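Side-chain contacts in microcin B17-processing protein McbB (Escherichia coli str. K-12 substr. MG1655, PDB 6GRH), which is needed to process the inactive microcin B17 precursor into the active peptide antibiotic: residues D151-I156 against C192-I197; R199-E204 against Y225-P230. All coordinates share one frame; numbering follows the deposited sequence.

Contact 1: D151-I156 against C192-I197. With ZN (zinc ion), chain F.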
loop_
_atom_site.group_PDB
_atom_site.type_symbol
_atom_site.label_atom_id
_atom_site.label_comp_id
_atom_site.label_asym_id
_atom_site.label_seq_id
_atom_site.Cartn_x
_atom_site.Cartn_y
_atom_site.Cartn_z
ATOM N N ASP B 151 -11.466 24.736 -11.633
ATOM C CA ASP B 151 -12.685 25.363 -12.161
ATOM C C ASP B 151 -13.117 24.856 -13.541
ATOM O O ASP B 151 -14.303 24.822 -13.827
ATOM C CB ASP B 151 -12.547 26.897 -12.239
ATOM C CG ASP B 151 -12.736 27.588 -10.896
ATOM O OD1 ASP B 151 -13.093 26.932 -9.891
ATOM O OD2 ASP B 151 -12.540 28.817 -10.849
ATOM N N ILE B 152 -12.159 24.480 -14.391
ATOM C CA ILE B 152 -12.485 23.952 -15.726
ATOM C C ILE B 152 -13.190 22.608 -15.588
ATOM O O ILE B 152 -14.203 22.364 -16.213
ATOM C CB ILE B 152 -11.235 23.789 -16.585
ATOM C CG1 ILE B 152 -10.599 25.172 -16.836
ATOM C CG2 ILE B 152 -11.587 23.079 -17.877
ATOM C CD1 ILE B 152 -9.213 25.115 -17.431
ATOM N N VAL B 153 -12.657 21.741 -14.729
ATOM C CA VAL B 153 -13.278 20.449 -14.477
ATOM C C VAL B 153 -14.663 20.651 -13.881
ATOM O O VAL B 153 -15.610 19.970 -14.271
ATOM C CB VAL B 153 -12.409 19.550 -13.564
ATOM C CG1 VAL B 153 -13.090 18.202 -13.324
ATOM C CG2 VAL B 153 -11.043 19.333 -14.186
ATOM N N LYS B 154 -14.785 21.593 -12.954
ATOM C CA LYS B 154 -16.057 21.855 -12.304
ATOM C C LYS B 154 -17.128 22.343 -13.294
ATOM O O LYS B 154 -18.271 21.907 -13.220
ATOM C CB LYS B 154 -15.840 22.871 -11.186
ATOM C CG LYS B 154 -17.055 23.260 -10.379
ATOM C CD LYS B 154 -16.583 24.156 -9.226
ATOM C CE LYS B 154 -17.734 24.750 -8.453
ATOM N NZ LYS B 154 -18.176 23.769 -7.419
ATOM N N ARG B 155 -16.737 23.221 -14.212
ATOM C CA ARG B 155 -17.633 23.683 -15.281
ATOM C C ARG B 155 -18.150 22.518 -16.157
ATOM O O ARG B 155 -19.341 22.443 -16.462
ATOM C CB ARG B 155 -16.906 24.700 -16.160
ATOM C CG ARG B 155 -17.704 25.208 -17.361
ATOM C CD ARG B 155 -16.784 25.825 -18.396
ATOM N NE ARG B 155 -17.457 26.113 -19.671
ATOM C CZ ARG B 155 -16.831 26.327 -20.830
ATOM N NH1 ARG B 155 -15.498 26.289 -20.910
ATOM N NH2 ARG B 155 -17.541 26.576 -21.933
ATOM N N ILE B 156 -17.245 21.632 -16.569
ATOM C CA ILE B 156 -17.605 20.492 -17.419
ATOM C C ILE B 156 -18.549 19.520 -16.678
ATOM O O ILE B 156 -19.561 19.032 -17.240
ATOM C CB ILE B 156 -16.336 19.774 -17.974
ATOM C CG1 ILE B 156 -15.512 20.699 -18.885
ATOM C CG2 ILE B 156 -16.710 18.515 -18.739
ATOM C CD1 ILE B 156 -16.284 21.294 -20.057
ATOM N N CYS B 192 -14.719 10.466 -9.120
ATOM C CA CYS B 192 -14.546 11.569 -10.016
ATOM C C CYS B 192 -13.107 12.082 -10.016
ATOM O O CYS B 192 -12.252 11.553 -9.328
ATOM C CB CYS B 192 -15.539 12.656 -9.616
ATOM S SG CYS B 192 -14.996 13.720 -8.259
ATOM N N HIS B 193 -12.841 13.078 -10.844
ATOM C CA HIS B 193 -11.534 13.724 -10.885
ATOM C C HIS B 193 -10.995 14.189 -9.528
ATOM O O HIS B 193 -9.811 14.035 -9.231
ATOM C CB HIS B 193 -11.598 14.951 -11.749
ATOM C CG HIS B 193 -10.385 15.800 -11.654
ATOM N ND1 HIS B 193 -9.162 15.393 -12.130
ATOM C CD2 HIS B 193 -10.208 17.044 -11.145
ATOM C CE1 HIS B 193 -8.277 16.353 -11.908
ATOM N NE2 HIS B 193 -8.885 17.368 -11.319
ATOM N N PHE B 194 -11.861 14.785 -8.723
ATOM C CA PHE B 194 -11.434 15.356 -7.434
ATOM C C PHE B 194 -11.023 14.234 -6.467
ATOM O O PHE B 194 -10.056 14.375 -5.715
ATOM C CB PHE B 194 -12.485 16.344 -6.910
ATOM C CG PHE B 194 -12.636 17.533 -7.801
ATOM C CD1 PHE B 194 -11.615 18.481 -7.880
ATOM C CD2 PHE B 194 -13.721 17.648 -8.658
ATOM C CE1 PHE B 194 -11.694 19.535 -8.767
ATOM C CE2 PHE B 194 -13.829 18.726 -9.530
ATOM C CZ PHE B 194 -12.814 19.664 -9.593
ATOM N N CYS B 195 -11.690 13.082 -6.567
ATOM C CA CYS B 195 -11.250 11.895 -5.861
ATOM C C CYS B 195 -9.815 11.496 -6.228
ATOM O O CYS B 195 -9.042 11.082 -5.348
ATOM C CB CYS B 195 -12.216 10.724 -6.079
ATOM S SG CYS B 195 -13.835 10.953 -5.331
ATOM N N HIS B 196 -9.467 11.632 -7.508
ATOM C CA HIS B 196 -8.146 11.288 -8.024
ATOM C C HIS B 196 -7.078 12.279 -7.599
ATOM O O HIS B 196 -6.013 11.879 -7.022
ATOM C CB HIS B 196 -8.167 11.135 -9.554
ATOM C CG HIS B 196 -8.800 9.864 -9.999
ATOM N ND1 HIS B 196 -10.164 9.696 -10.067
ATOM C CD2 HIS B 196 -8.254 8.662 -10.312
ATOM C CE1 HIS B 196 -10.432 8.462 -10.454
ATOM N NE2 HIS B 196 -9.290 7.812 -10.600
ATOM N N ILE B 197 -7.337 13.555 -7.850
ATOM C CA ILE B 197 -6.321 14.582 -7.644
ATOM C C ILE B 197 -5.950 14.699 -6.150
ATOM O O ILE B 197 -4.793 14.902 -5.818
ATOM C CB ILE B 197 -6.758 15.925 -8.256
ATOM C CG1 ILE B 197 -5.546 16.818 -8.516
ATOM C CG2 ILE B 197 -7.766 16.627 -7.374
ATOM C CD1 ILE B 197 -5.812 17.832 -9.595
HETATM ZN ZN ZN F . -15.244 12.581 -6.245
#
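Val153 packs both methyls on His193, and CG1 on Phe194 as well; this small patch carries most of the contact between two helical segments running nearly antiparallel, at 154°, with axes 11.7 Å apart. Val153 CG2 lies over one face of the His193 imidazole in a CH-pi contact, 4.2 Å from the ring centroid. With chi1 at -180°, Val153 CG1 is turned to where it meets Phe194 CE2 at 3.9 Å as well as His193 CD2, coming obliquely onto the phenyl ring, whose edge also meets the backbone N of Lys154. His193 CD2 sits 3.7 Å above the plane of the Phe194 ring, toward its rim.

The polar bonds lie around this patch. Both imidazole nitrogens of His193 are engaged, ND1 by Asp181 and NE2 by Tyr148, which fixes the ring against the valine. His196 ND1 donates an almost straight bond of 2.9 Å to Cys192 O, from above the carbonyl plane.

The metal bonds form a third group: Cys192 SG and Cys195 SG each bind zinc at 2.3 Å as the CxxC half of a four-cysteine site completed by Cys290 and Cys292. On helix 150-160, Val153 also touches Leu143, so it contacts both strand 139-144 and the start of helix 193-204.

Contact 2: R199-E204 against Y225-P230; sequences RWLSRE and YQMTLP. With SO4 (sulfate ion), chain G.
An irregular, largely extended segment, 225-230, passes alongside the helical segment 199-204, with Leu201 and Leu229 nearest in the backbone at 9.4 Å between CA atoms. This is loop-on-helix packing near the surface: the connection between helices 215-220 and 236-254 lies against the C-terminal part of helix 193-204. Leu201 is the side chain that bridges the gap. Leu201 and Met227 reach toward each other tip to tip, with Leu201 CD1 3.7 Å from Met227 SD, while Leu201 CD2 meets Leu229 CD2 at 4.1 Å, the two leucine side chains lying at a slant to each other. Met227 CG sits between its backbone N and carbonyl carbon (chi1 46°), and the chain beyond runs extended, carrying the thioether out to the leucine.

Away from the loop, two arginines one helical turn apart grip a sulfate, probably from the crystallisation liquor. The edge of each guanidinium faces the anion. Arg203 gives NE to O1 and NH2 to O4, and its NH1 has a salt bridge to Glu282. Arg199, bent at chi2 (75°), presents NH1 to sulfate O3 and NH2 to sulfate O4, both at 2.7 Å in nearly straight bonds.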
loop_
_atom_site.group_PDB
_atom_site.type_symbol
_atom_site.label_atom_id
_atom_site.label_comp_id
_atom_site.label_asym_id
_atom_site.label_seq_id
_atom_site.Cartn_x
_atom_site.Cartn_y
_atom_site.Cartn_z
ATOM N N ARG B 199 -6.063 12.075 -4.020
ATOM C CA ARG B 199 -5.201 10.903 -3.812
ATOM C C ARG B 199 -3.741 11.215 -4.208
ATOM O O ARG B 199 -2.822 10.908 -3.427
ATOM C CB ARG B 199 -5.735 9.686 -4.563
ATOM C CG ARG B 199 -4.972 8.385 -4.331
ATOM C CD ARG B 199 -5.289 7.793 -2.984
ATOM N NE ARG B 199 -4.558 6.554 -2.733
ATOM C CZ ARG B 199 -3.337 6.455 -2.191
ATOM N NH1 ARG B 199 -2.608 7.526 -1.840
ATOM N NH2 ARG B 199 -2.825 5.245 -2.016
ATOM N N TRP B 200 -3.521 11.847 -5.358
ATOM C CA TRP B 200 -2.150 12.144 -5.809
ATOM C C TRP B 200 -1.498 13.262 -4.986
ATOM O O TRP B 200 -0.306 13.170 -4.649
ATOM C CB TRP B 200 -2.073 12.499 -7.300
ATOM C CG TRP B 200 -2.824 11.575 -8.243
ATOM C CD1 TRP B 200 -3.539 11.959 -9.332
ATOM C CD2 TRP B 200 -2.942 10.144 -8.174
ATOM N NE1 TRP B 200 -4.093 10.876 -9.938
ATOM C CE2 TRP B 200 -3.739 9.746 -9.263
ATOM C CE3 TRP B 200 -2.440 9.158 -7.303
ATOM C CZ2 TRP B 200 -4.059 8.414 -9.516
ATOM C CZ3 TRP B 200 -2.766 7.823 -7.546
ATOM C CH2 TRP B 200 -3.573 7.465 -8.643
ATOM N N LEU B 201 -2.262 14.304 -4.642
ATOM C CA LEU B 201 -1.713 15.382 -3.807
ATOM C C LEU B 201 -1.280 14.901 -2.405
ATOM O O LEU B 201 -0.231 15.336 -1.910
ATOM C CB LEU B 201 -2.651 16.581 -3.726
ATOM C CG LEU B 201 -2.840 17.301 -5.064
ATOM C CD1 LEU B 201 -3.877 18.388 -4.911
ATOM C CD2 LEU B 201 -1.569 17.891 -5.632
ATOM N N SER B 202 -2.071 14.004 -1.815
ATOM C CA SER B 202 -1.742 13.330 -0.562
ATOM C C SER B 202 -0.459 12.509 -0.657
ATOM O O SER B 202 0.429 12.658 0.178
ATOM C CB SER B 202 -2.902 12.421 -0.117
ATOM O OG SER B 202 -2.909 11.163 -0.799
ATOM N N ARG B 203 -0.374 11.647 -1.668
ATOM C CA ARG B 203 0.836 10.828 -1.907
ATOM C C ARG B 203 2.092 11.686 -2.101
ATOM O O ARG B 203 3.175 11.277 -1.673
ATOM C CB ARG B 203 0.658 9.866 -3.089
ATOM C CG ARG B 203 1.946 9.163 -3.555
ATOM C CD ARG B 203 1.676 8.110 -4.626
ATOM N NE ARG B 203 0.881 7.005 -4.074
ATOM C CZ ARG B 203 0.101 6.184 -4.777
ATOM N NH1 ARG B 203 -0.028 6.309 -6.098
ATOM N NH2 ARG B 203 -0.579 5.226 -4.144
ATOM N N GLU B 204 1.963 12.861 -2.724
ATOM C CA GLU B 204 3.138 13.750 -2.937
ATOM C C GLU B 204 3.621 14.511 -1.696
ATOM O O GLU B 204 4.732 15.067 -1.699
ATOM C CB GLU B 204 2.881 14.757 -4.059
ATOM C CG GLU B 204 2.532 14.116 -5.396
ATOM C CD GLU B 204 3.708 13.589 -6.196
ATOM O OE1 GLU B 204 4.845 13.505 -5.684
ATOM O OE2 GLU B 204 3.471 13.264 -7.373
ATOM N N TYR B 225 -12.677 26.005 -2.749
ATOM C CA TYR B 225 -11.918 24.887 -3.292
ATOM C C TYR B 225 -11.503 25.242 -4.688
ATOM O O TYR B 225 -12.340 25.285 -5.598
ATOM C CB TYR B 225 -12.730 23.573 -3.306
ATOM C CG TYR B 225 -11.899 22.356 -3.697
ATOM C CD1 TYR B 225 -11.707 22.022 -5.025
ATOM C CD2 TYR B 225 -11.294 21.547 -2.726
ATOM C CE1 TYR B 225 -10.944 20.917 -5.392
ATOM C CE2 TYR B 225 -10.527 20.433 -3.082
ATOM C CZ TYR B 225 -10.368 20.116 -4.425
ATOM O OH TYR B 225 -9.601 19.027 -4.818
ATOM N N GLN B 226 -10.224 25.551 -4.860
ATOM C CA GLN B 226 -9.701 25.778 -6.197
ATOM C C GLN B 226 -8.201 25.591 -6.218
ATOM O O GLN B 226 -7.521 25.842 -5.203
ATOM C CB GLN B 226 -10.110 27.152 -6.753
ATOM C CG GLN B 226 -9.187 28.334 -6.458
ATOM C CD GLN B 226 -9.883 29.668 -6.692
ATOM O OE1 GLN B 226 -10.035 30.473 -5.765
ATOM N NE2 GLN B 226 -10.338 29.896 -7.925
ATOM N N MET B 227 -7.687 25.148 -7.365
ATOM C CA MET B 227 -6.252 24.984 -7.509
ATOM C C MET B 227 -5.750 24.810 -8.926
ATOM O O MET B 227 -6.481 24.416 -9.839
ATOM C CB MET B 227 -5.809 23.776 -6.717
ATOM C CG MET B 227 -6.709 22.584 -6.938
ATOM S SD MET B 227 -5.728 21.172 -6.520
ATOM C CE MET B 227 -6.936 19.883 -6.828
ATOM N N THR B 228 -4.463 25.100 -9.049
ATOM C CA THR B 228 -3.658 24.787 -10.203
ATOM C C THR B 228 -2.658 23.727 -9.739
ATOM O O THR B 228 -2.606 23.407 -8.544
ATOM C CB THR B 228 -2.922 26.044 -10.677
ATOM O OG1 THR B 228 -2.112 26.527 -9.607
ATOM C CG2 THR B 228 -3.926 27.137 -11.087
ATOM N N LEU B 229 -1.864 23.196 -10.662
ATOM C CA LEU B 229 -0.935 22.107 -10.341
ATOM C C LEU B 229 0.440 22.390 -10.917
ATOM O O LEU B 229 0.535 22.700 -12.100
ATOM C CB LEU B 229 -1.430 20.793 -10.933
ATOM C CG LEU B 229 -2.769 20.253 -10.455
ATOM C CD1 LEU B 229 -3.181 19.042 -11.288
ATOM C CD2 LEU B 229 -2.741 19.919 -8.966
ATOM N N PRO B 230 1.506 22.266 -10.098
ATOM C CA PRO B 230 2.837 22.372 -10.669
ATOM C C PRO B 230 3.162 21.152 -11.586
ATOM O O PRO B 230 2.693 20.023 -11.340
ATOM C CB PRO B 230 3.752 22.437 -9.430
ATOM C CG PRO B 230 3.017 21.680 -8.392
ATOM C CD PRO B 230 1.544 21.870 -8.672
HETATM S S SO4 G . 0.444 6.087 -0.475
HETATM O O1 SO4 G . 1.788 6.140 -1.092
HETATM O O2 SO4 G . 0.534 5.869 0.987
HETATM O O3 SO4 G . -0.217 7.394 -0.697
HETATM O O4 SO4 G . -0.297 4.972 -1.090
#

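Helix 193-204 serves both contacts, its first turns in contact 1 and its later part in contact 2; the centres of the two contacts lie about 11 Å apart. Contact 1 is partly buried, with Val153 and His193 enclosed, whereas contact 2 is a surface contact. Neither has a hydrogen bond between its segments; what differs is the polar chemistry alongside, cysteine thiolates on zinc at the helix start and arginines round a sulfate near its end. The two join through side chains: Ile197 packs on Leu229 and Met227, while Phe194 CD1 meets Tyr225 CE1 at 3.5 Å. The segment 225-230 thus touches the helix along Phe194, Ile197 and Leu201.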